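Side-chain contacts in short chain dehydrogenase (Leptospira borgpetersenii serovar Hardjo-bovis, PDB 6UH2), which binds NAD+ in a Rossmann fold and probably catalyses NAD(P)-dependent oxidation of CH-OH groups or the reverse carbonyl reduction, as in other short-chain dehydrogenases/reductases: residues B[30-33]-B[34-38]; B[116-119]-B[120-124]. All coordinates share one frame; numbering follows the deposited sequence.

Contact 1. Residues B[30-33]-B[34-38]. With NAD (nicotinamide-adenine-dinucleotide), chain D.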
ATOM      1  N   GLY B  30       2.671  19.193  11.933  1.00 16.48           N
ATOM      2  CA  GLY B  30       1.286  18.869  12.218  1.00 17.08           C
ATOM      3  C   GLY B  30       1.135  17.511  12.885  1.00 17.69           C
ATOM      4  O   GLY B  30       2.104  16.864  13.281  1.00 15.58           O
ATOM      5  N   GLN B  31      -0.122  17.078  13.022  1.00 14.28           N
ATOM      6  CA  GLN B  31      -0.379  15.827  13.734  1.00 19.37           C
ATOM      7  C   GLN B  31       0.239  14.640  13.006  1.00 19.23           C
ATOM      8  O   GLN B  31       0.986  13.850  13.597  1.00 16.60           O
ATOM      9  CB  GLN B  31      -1.878  15.601  13.930  1.00 18.34           C
ATOM     10  CG  GLN B  31      -2.152  14.409  14.848  1.00 20.72           C
ATOM     11  CD  GLN B  31      -3.616  14.141  15.069  1.00 26.35           C
ATOM     12  OE1 GLN B  31      -4.478  14.729  14.412  1.00 27.06           O
ATOM     13  NE2 GLN B  31      -3.915  13.247  16.011  1.00 22.74           N
ATOM     14  N   ILE B  32      -0.059  14.491  11.717  1.00 12.87           N
ATOM     15  CA  ILE B  32       0.512  13.369  10.979  1.00 13.73           C
ATOM     16  C   ILE B  32       1.992  13.616  10.716  1.00 15.67           C
ATOM     17  O   ILE B  32       2.828  12.728  10.915  1.00 16.02           O
ATOM     18  CB  ILE B  32      -0.264  13.131   9.667  1.00 14.02           C
ATOM     19  CG1 ILE B  32      -1.637  12.539   9.968  1.00 16.06           C
ATOM     20  CG2 ILE B  32       0.525  12.212   8.725  1.00 12.63           C
ATOM     21  CD1 ILE B  32      -2.576  12.519   8.767  1.00 13.15           C
ATOM     22  N   GLY B  33       2.330  14.834  10.269  1.00 15.23           N
ATOM     23  CA  GLY B  33       3.714  15.154   9.952  1.00 16.32           C
ATOM     24  C   GLY B  33       4.674  14.888  11.096  1.00 14.19           C
ATOM     25  O   GLY B  33       5.756  14.331  10.889  1.00 16.25           O
ATOM     26  N   SER B  34       4.285  15.255  12.325  1.00 15.07           N
ATOM     27  CA  SER B  34       5.197  15.051  13.446  0.54 14.59           C
ATOM     28  C   SER B  34       5.431  13.566  13.703  1.00 16.81           C
ATOM     29  O   SER B  34       6.554  13.163  14.031  1.00 20.51           O
ATOM     30  CB  SER B  34       4.671  15.747  14.701  0.54 17.47           C
ATOM     31  OG  SER B  34       3.380  15.287  15.035  0.54 16.61           O
ATOM     32  N   GLU B  35       4.400  12.736  13.546  1.00 20.41           N
ATOM     33  CA  GLU B  35       4.600  11.297  13.676  1.00 20.88           C
ATOM     34  C   GLU B  35       5.562  10.791  12.607  1.00 13.08           C
ATOM     35  O   GLU B  35       6.437   9.962  12.885  1.00 13.77           O
ATOM     36  CB  GLU B  35       3.255  10.568  13.593  1.00 18.60           C
ATOM     37  CG  GLU B  35       3.364   9.051  13.606  1.00 20.17           C
ATOM     38  CD  GLU B  35       3.703   8.487  14.985  1.00 29.81           C
ATOM     39  OE1 GLU B  35       3.608   9.223  15.987  1.00 32.03           O
ATOM     40  OE2 GLU B  35       4.073   7.304  15.058  1.00 39.36           O
ATOM     41  N   LEU B  36       5.432  11.301  11.382  1.00 13.78           N
ATOM     42  CA  LEU B  36       6.338  10.871  10.323  1.00 13.55           C
ATOM     43  C   LEU B  36       7.763  11.327  10.605  1.00 16.09           C
ATOM     44  O   LEU B  36       8.710  10.574  10.363  1.00 14.11           O
ATOM     45  CB  LEU B  36       5.869  11.392   8.960  1.00 14.95           C
ATOM     46  CG  LEU B  36       4.494  10.913   8.457  1.00 18.29           C
ATOM     47  CD1 LEU B  36       4.269  11.318   6.995  1.00 15.95           C
ATOM     48  CD2 LEU B  36       4.355   9.399   8.622  1.00 15.33           C
ATOM     49  N   VAL B  37       7.939  12.557  11.096  1.00 14.40           N
ATOM     50  CA  VAL B  37       9.282  13.027  11.448  1.00 12.72           C
ATOM     51  C   VAL B  37       9.901  12.117  12.499  1.00 17.51           C
ATOM     52  O   VAL B  37      11.025  11.629  12.340  1.00 18.86           O
ATOM     53  CB  VAL B  37       9.241  14.486  11.932  1.00 18.90           C
ATOM     54  CG1 VAL B  37      10.583  14.863  12.582  1.00 16.17           C
ATOM     55  CG2 VAL B  37       8.911  15.441  10.772  1.00 14.96           C
ATOM     56  N   GLU B  38       9.170  11.881  13.594  1.00 14.43           N
ATOM     57  CA  GLU B  38       9.674  11.026  14.657  1.00 15.63           C
ATOM     58  C   GLU B  38      10.040   9.639  14.135  1.00 15.50           C
ATOM     59  O   GLU B  38      11.083   9.089  14.503  1.00 15.48           O
ATOM     60  CB  GLU B  38       8.621  10.922  15.761  1.00 25.25           C
ATOM     61  CG  GLU B  38       9.155  10.529  17.121  1.00 41.93           C
ATOM     62  CD  GLU B  38       8.062  10.515  18.171  1.00 55.40           C
ATOM     63  OE1 GLU B  38       7.494   9.432  18.426  1.00 54.67           O
ATOM     64  OE2 GLU B  38       7.757  11.596  18.722  1.00 65.10           O
TER
HETATM   65  PA  NAD D 301      -2.464  19.385  10.676  1.00 19.86           P
HETATM   66  O1A NAD D 301      -3.466  20.559  10.538  1.00 21.85           O
HETATM   67  O2A NAD D 301      -2.197  18.767  12.049  1.00 16.83           O
HETATM   68  O5B NAD D 301      -1.021  19.767  10.001  1.00 19.75           O
HETATM   69  C5B NAD D 301      -0.885  20.449   8.768  1.00 20.65           C
HETATM   70  C4B NAD D 301       0.475  21.086   8.857  1.00 15.92           C
HETATM   71  O4B NAD D 301       0.635  21.776   7.561  1.00 17.53           O
HETATM   72  C3B NAD D 301       0.584  22.149   9.962  1.00 14.41           C
HETATM   73  O3B NAD D 301       1.805  21.972  10.720  1.00 15.73           O
HETATM   74  C2B NAD D 301       0.677  23.460   9.168  1.00 17.11           C
HETATM   75  O2B NAD D 301       1.456  24.453   9.849  1.00 20.04           O
HETATM   76  C1B NAD D 301       1.275  23.000   7.818  1.00 16.33           C
HETATM   77  N9A NAD D 301       1.004  24.055   6.847  1.00 18.60           N
HETATM   78  C8A NAD D 301      -0.148  24.827   6.705  1.00 18.04           C
HETATM   79  N7A NAD D 301      -0.005  25.725   5.768  1.00 14.53           N
HETATM   80  C5A NAD D 301       1.294  25.562   5.287  1.00 17.88           C
HETATM   81  C6A NAD D 301       2.040  26.224   4.318  1.00 17.62           C
HETATM   82  N6A NAD D 301       1.541  27.250   3.599  1.00 18.42           N
HETATM   83  N1A NAD D 301       3.292  25.802   4.085  1.00 14.97           N
HETATM   84  C2A NAD D 301       3.801  24.787   4.787  1.00 17.63           C
HETATM   85  N3A NAD D 301       3.168  24.103   5.743  1.00 17.07           N
HETATM   86  C4A NAD D 301       1.913  24.527   5.956  1.00 14.65           C
HETATM   87  O3  NAD D 301      -2.884  18.202   9.654  1.00 20.78           O
HETATM   88  PN  NAD D 301      -2.776  16.594   9.718  1.00 21.87           P
HETATM   89  O1N NAD D 301      -4.089  15.974  10.259  1.00 29.83           O
HETATM   90  O2N NAD D 301      -1.388  16.251  10.268  1.00 20.69           O
HETATM   91  O5D NAD D 301      -2.859  16.367   8.056  1.00 20.58           O
HETATM   92  C5D NAD D 301      -1.665  16.128   7.343  1.00 20.29           C
HETATM   93  C4D NAD D 301      -2.077  15.750   5.923  1.00 17.00           C
HETATM   94  O4D NAD D 301      -3.047  14.627   5.921  1.00 21.57           O
HETATM   95  C3D NAD D 301      -2.844  16.900   5.271  1.00 12.83           C
HETATM   96  O3D NAD D 301      -2.584  16.944   3.863  1.00 15.88           O
HETATM   97  C2D NAD D 301      -4.353  16.540   5.434  1.00 15.85           C
HETATM   98  O2D NAD D 301      -5.181  17.083   4.419  1.00 16.21           O
HETATM   99  C1D NAD D 301      -4.248  14.994   5.298  1.00 18.29           C
HETATM  100  N1N NAD D 301      -5.353  14.242   5.992  1.00 20.88           N
HETATM  101  C2N NAD D 301      -5.601  14.416   7.319  1.00 20.43           C
HETATM  102  C3N NAD D 301      -6.620  13.708   7.904  1.00 25.76           C
HETATM  103  C7N NAD D 301      -6.888  13.910   9.357  1.00 28.63           C
HETATM  104  O7N NAD D 301      -7.905  13.425   9.828  1.00 25.81           O
HETATM  105  N7N NAD D 301      -5.992  14.610  10.088  1.00 27.42           N
HETATM  106  C4N NAD D 301      -7.371  12.819   7.115  1.00 23.55           C
HETATM  107  C5N NAD D 301      -7.103  12.671   5.787  1.00 29.23           C
HETATM  108  C6N NAD D 301      -6.060  13.403   5.224  1.00 24.15           C
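The diphosphate-binding turn of the Rossmann fold opens helix 31-42 here, where G30 and S34 meet across its first turn, with G30 as N-cap and G30 and G33 fitting the glycine-rich GxGxxG pattern. The carbonyl of G30 takes two donors from one residue: S34 N lies above the carbonyl plane, while in the conformer modelled here S34 OG comes in at 2.7 Å from G30 O, tilted only 17° from that plane. With chi1 at 57°, this OG sits between the backbone N and carbonyl carbon of S34; a second conformer makes its bond less certain than that of S34 N. The first amides face the cofactor instead. Q31 N gives NAD O2A a nearly straight bond of 2.8 Å (173°), and I32 N reaches NAD O2N on the other phosphate at 2.6 Å; the helix N-terminus probably eases the negative charge of both. Q31 extends away to bond F207 O through NE2. On the buried side I32 and L36 lie alongside each other, CG2 of I32 4.2 Å from CG of L36, both against F148, and the I32 branch ends with CD1 3.6 Å from NAD O4D of the nicotinamide ribose.

Contact 2. Residues B[116-119]-B[120-124]. With NAD (nicotinamide-adenine-dinucleotide), chain D.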
ATOM      1  N   GLU B 116      -7.172  29.932  -0.390  1.00 17.09           N
ATOM      2  CA  GLU B 116      -6.155  29.524   0.576  1.00 17.58           C
ATOM      3  C   GLU B 116      -5.994  28.009   0.591  1.00 20.32           C
ATOM      4  O   GLU B 116      -4.869  27.499   0.652  1.00 18.21           O
ATOM      5  CB  GLU B 116      -6.509  30.040   1.972  1.00 25.56           C
ATOM      6  CG  GLU B 116      -5.328  30.068   2.927  1.00 42.51           C
ATOM      7  CD  GLU B 116      -4.113  30.758   2.319  1.00 58.50           C
ATOM      8  OE1 GLU B 116      -3.082  30.080   2.106  1.00 61.88           O
ATOM      9  OE2 GLU B 116      -4.197  31.972   2.036  1.00 63.49           O
ATOM     10  N   VAL B 117      -7.104  27.273   0.509  1.00 13.98           N
ATOM     11  CA  VAL B 117      -7.022  25.813   0.498  1.00 12.14           C
ATOM     12  C   VAL B 117      -6.352  25.330  -0.784  1.00 15.74           C
ATOM     13  O   VAL B 117      -5.523  24.406  -0.762  1.00 14.83           O
ATOM     14  CB  VAL B 117      -8.423  25.196   0.677  1.00 15.77           C
ATOM     15  CG1 VAL B 117      -8.361  23.664   0.536  1.00 11.79           C
ATOM     16  CG2 VAL B 117      -9.020  25.596   2.036  1.00 13.41           C
ATOM     17  N   VAL B 118      -6.710  25.934  -1.922  1.00 14.08           N
ATOM     18  CA  VAL B 118      -6.061  25.598  -3.191  1.00 10.61           C
ATOM     19  C   VAL B 118      -4.553  25.833  -3.103  1.00 11.30           C
ATOM     20  O   VAL B 118      -3.746  24.981  -3.497  1.00 18.41           O
ATOM     21  CB  VAL B 118      -6.697  26.405  -4.337  1.00 15.09           C
ATOM     22  CG1 VAL B 118      -5.850  26.295  -5.605  1.00 15.19           C
ATOM     23  CG2 VAL B 118      -8.149  25.942  -4.577  1.00 12.08           C
ATOM     24  N   HIS B 119      -4.149  26.994  -2.583  1.00 14.94           N
ATOM     25  CA  HIS B 119      -2.729  27.338  -2.590  1.00 16.04           C
ATOM     26  C   HIS B 119      -1.905  26.372  -1.750  1.00 15.08           C
ATOM     27  O   HIS B 119      -0.840  25.925  -2.187  1.00 15.99           O
ATOM     28  CB  HIS B 119      -2.546  28.781  -2.139  1.00 17.74           C
ATOM     29  CG  HIS B 119      -3.120  29.750  -3.115  1.00 19.71           C
ATOM     30  ND1 HIS B 119      -3.454  31.046  -2.790  1.00 25.58           N
ATOM     31  CD2 HIS B 119      -3.468  29.584  -4.412  1.00 19.86           C
ATOM     32  CE1 HIS B 119      -3.965  31.642  -3.853  1.00 27.80           C
ATOM     33  NE2 HIS B 119      -3.989  30.772  -4.848  1.00 17.37           N
ATOM     34  N   VAL B 120      -2.381  26.006  -0.560  1.00 15.29           N
ATOM     35  CA  VAL B 120      -1.609  25.075   0.262  1.00 16.67           C
ATOM     36  C   VAL B 120      -1.638  23.680  -0.350  1.00 17.79           C
ATOM     37  O   VAL B 120      -0.592  23.042  -0.532  1.00 15.98           O
ATOM     38  CB  VAL B 120      -2.126  25.072   1.716  1.00 16.40           C
ATOM     39  CG1 VAL B 120      -1.430  23.992   2.540  1.00 19.55           C
ATOM     40  CG2 VAL B 120      -1.899  26.437   2.357  1.00 18.70           C
ATOM     41  N   ASN B 121      -2.835  23.197  -0.706  1.00 18.84           N
ATOM     42  CA  ASN B 121      -2.982  21.806  -1.127  1.00 17.54           C
ATOM     43  C   ASN B 121      -2.473  21.591  -2.553  1.00 15.98           C
ATOM     44  O   ASN B 121      -1.657  20.694  -2.792  1.00 19.28           O
ATOM     45  CB  ASN B 121      -4.449  21.362  -0.996  1.00 13.26           C
ATOM     46  CG  ASN B 121      -4.946  21.345   0.458  1.00 22.05           C
ATOM     47  OD1 ASN B 121      -4.241  21.761   1.391  1.00 17.30           O
ATOM     48  ND2 ASN B 121      -6.180  20.874   0.649  1.00 13.71           N
ATOM     49  N   LEU B 122      -2.928  22.404  -3.516  1.00 13.02           N
ATOM     50  CA  LEU B 122      -2.537  22.190  -4.912  1.00 13.72           C
ATOM     51  C   LEU B 122      -1.228  22.895  -5.270  1.00 13.10           C
ATOM     52  O   LEU B 122      -0.283  22.244  -5.728  1.00 15.05           O
ATOM     53  CB  LEU B 122      -3.647  22.645  -5.876  1.00 13.49           C
ATOM     54  CG  LEU B 122      -4.852  21.747  -6.134  1.00 23.75           C
ATOM     55  CD1 LEU B 122      -5.708  22.341  -7.257  1.00 21.80           C
ATOM     56  CD2 LEU B 122      -4.437  20.294  -6.465  1.00 15.81           C
ATOM     57  N   ASN B 123      -1.170  24.227  -5.117  1.00 15.79           N
ATOM     58  CA  ASN B 123       0.064  24.953  -5.439  1.00 15.16           C
ATOM     59  C   ASN B 123       1.252  24.416  -4.651  1.00 14.99           C
ATOM     60  O   ASN B 123       2.356  24.264  -5.193  1.00 17.25           O
ATOM     61  CB  ASN B 123      -0.086  26.457  -5.167  1.00 12.58           C
ATOM     62  CG  ASN B 123      -1.019  27.134  -6.145  1.00 16.18           C
ATOM     63  OD1 ASN B 123      -2.227  26.946  -6.079  1.00 16.63           O
ATOM     64  ND2 ASN B 123      -0.458  27.906  -7.075  1.00 16.67           N
ATOM     65  N   GLY B 124       1.057  24.149  -3.363  1.00 14.09           N
ATOM     66  CA  GLY B 124       2.170  23.705  -2.542  1.00 16.03           C
ATOM     67  C   GLY B 124       2.723  22.363  -2.982  1.00 17.67           C
ATOM     68  O   GLY B 124       3.940  22.181  -3.056  1.00 17.51           O
TER
HETATM   69  PA  NAD D 301      -2.464  19.385  10.676  1.00 19.86           P
HETATM   70  O1A NAD D 301      -3.466  20.559  10.538  1.00 21.85           O
HETATM   71  O2A NAD D 301      -2.197  18.767  12.049  1.00 16.83           O
HETATM   72  O5B NAD D 301      -1.021  19.767  10.001  1.00 19.75           O
HETATM   73  C5B NAD D 301      -0.885  20.449   8.768  1.00 20.65           C
HETATM   74  C4B NAD D 301       0.475  21.086   8.857  1.00 15.92           C
HETATM   75  O4B NAD D 301       0.635  21.776   7.561  1.00 17.53           O
HETATM   76  C3B NAD D 301       0.584  22.149   9.962  1.00 14.41           C
HETATM   77  O3B NAD D 301       1.805  21.972  10.720  1.00 15.73           O
HETATM   78  C2B NAD D 301       0.677  23.460   9.168  1.00 17.11           C
HETATM   79  O2B NAD D 301       1.456  24.453   9.849  1.00 20.04           O
HETATM   80  C1B NAD D 301       1.275  23.000   7.818  1.00 16.33           C
HETATM   81  N9A NAD D 301       1.004  24.055   6.847  1.00 18.60           N
HETATM   82  C8A NAD D 301      -0.148  24.827   6.705  1.00 18.04           C
HETATM   83  N7A NAD D 301      -0.005  25.725   5.768  1.00 14.53           N
HETATM   84  C5A NAD D 301       1.294  25.562   5.287  1.00 17.88           C
HETATM   85  C6A NAD D 301       2.040  26.224   4.318  1.00 17.62           C
HETATM   86  N6A NAD D 301       1.541  27.250   3.599  1.00 18.42           N
HETATM   87  N1A NAD D 301       3.292  25.802   4.085  1.00 14.97           N
HETATM   88  C2A NAD D 301       3.801  24.787   4.787  1.00 17.63           C
HETATM   89  N3A NAD D 301       3.168  24.103   5.743  1.00 17.07           N
HETATM   90  C4A NAD D 301       1.913  24.527   5.956  1.00 14.65           C
HETATM   91  O3  NAD D 301      -2.884  18.202   9.654  1.00 20.78           O
HETATM   92  PN  NAD D 301      -2.776  16.594   9.718  1.00 21.87           P
HETATM   93  O1N NAD D 301      -4.089  15.974  10.259  1.00 29.83           O
HETATM   94  O2N NAD D 301      -1.388  16.251  10.268  1.00 20.69           O
HETATM   95  O5D NAD D 301      -2.859  16.367   8.056  1.00 20.58           O
HETATM   96  C5D NAD D 301      -1.665  16.128   7.343  1.00 20.29           C
HETATM   97  C4D NAD D 301      -2.077  15.750   5.923  1.00 17.00           C
HETATM   98  O4D NAD D 301      -3.047  14.627   5.921  1.00 21.57           O
HETATM   99  C3D NAD D 301      -2.844  16.900   5.271  1.00 12.83           C
HETATM  100  O3D NAD D 301      -2.584  16.944   3.863  1.00 15.88           O
HETATM  101  C2D NAD D 301      -4.353  16.540   5.434  1.00 15.85           C
HETATM  102  O2D NAD D 301      -5.181  17.083   4.419  1.00 16.21           O
HETATM  103  C1D NAD D 301      -4.248  14.994   5.298  1.00 18.29           C
HETATM  104  N1N NAD D 301      -5.353  14.242   5.992  1.00 20.88           N
HETATM  105  C2N NAD D 301      -5.601  14.416   7.319  1.00 20.43           C
HETATM  106  C3N NAD D 301      -6.620  13.708   7.904  1.00 25.76           C
HETATM  107  C7N NAD D 301      -6.888  13.910   9.357  1.00 28.63           C
HETATM  108  O7N NAD D 301      -7.905  13.425   9.828  1.00 25.81           O
HETATM  109  N7N NAD D 301      -5.992  14.610  10.088  1.00 27.42           N
HETATM  110  C4N NAD D 301      -7.371  12.819   7.115  1.00 23.55           C
HETATM  111  C5N NAD D 301      -7.103  12.671   5.787  1.00 29.23           C
HETATM  112  C6N NAD D 301      -6.060  13.403   5.224  1.00 24.15           C
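H119 and N123, one turn apart on helix 111-139, lie side by side with their flat groups almost perpendicular, ring and amide planes 89° apart. N123 CG stands anti to the carbonyl carbon (chi1 -70°), which lays the side chain along H119. The amide oxygen does the touching: N123 OD1 sits at the edge of the imidazole, near its plane, 3.4 Å from H119 CD2. N123 OD1 also lies 3.7 Å from V118 CG1, where the two side chains cross at a slant.

Beneath these side chains the backbone departs from regular alpha geometry. V118 O accepts both L122 N, at 2.7 Å, and N123 N, at 3.1 Å, and the two donors approach from opposite faces of the carbonyl plane. H119 O then skips to G124 N at 2.9 Å, in a rather bent bond. This is the wider pi-type turn at 120-123, following the ordinary i to i+4 bonds that E116 O and V117 O make with V120 N and N121 N.

On the cofactor side, V120 points CG2 at the adenine, 3.7 Å from NAD N6A, while E116 OE1 comes within van der Waals range of the same methyl. V117 and N121 run alongside each other, with V117 CG1 3.5 Å from N121 ND2. The amide of N121 is held at both ends from outside: ND2 bonds T176 OG1 and OD1 receives I100 N. From helix 171-191, V172 lies against V117 and V118, and T176 against V118 and L122; the N121 side chain is close to that of NAD-binding Y173.

With both ends of its buried amide bonded, N121 has its flip state fixed and ties this helix to helix 171-191 and the loop at I100; V120 meanwhile meets the adenine through its methyls, by van der Waals contact.

How the contacts relate
Contact 1 comes first along the chain, at the start of helix 31-42 in the beta-alpha-beta unit formed with strands 22-26 and 46-51; contact 2 follows much later, within helix 111-139. Their centres are about 20 Å apart and their nearest atoms about 11 Å, so they do not touch. What joins them is a single NAD molecule in a fold built on one parallel seven-stranded sheet: residues 30-33 meet the diphosphate and nicotinamide ribose, whereas V120 borders the adenine. D51, Y173, K177 and I206 add further hydrogen bonds to the cofactor. Contact 1 thus binds the diphosphate through backbone amides, while contact 2 supplies a methyl beside the adenine amine.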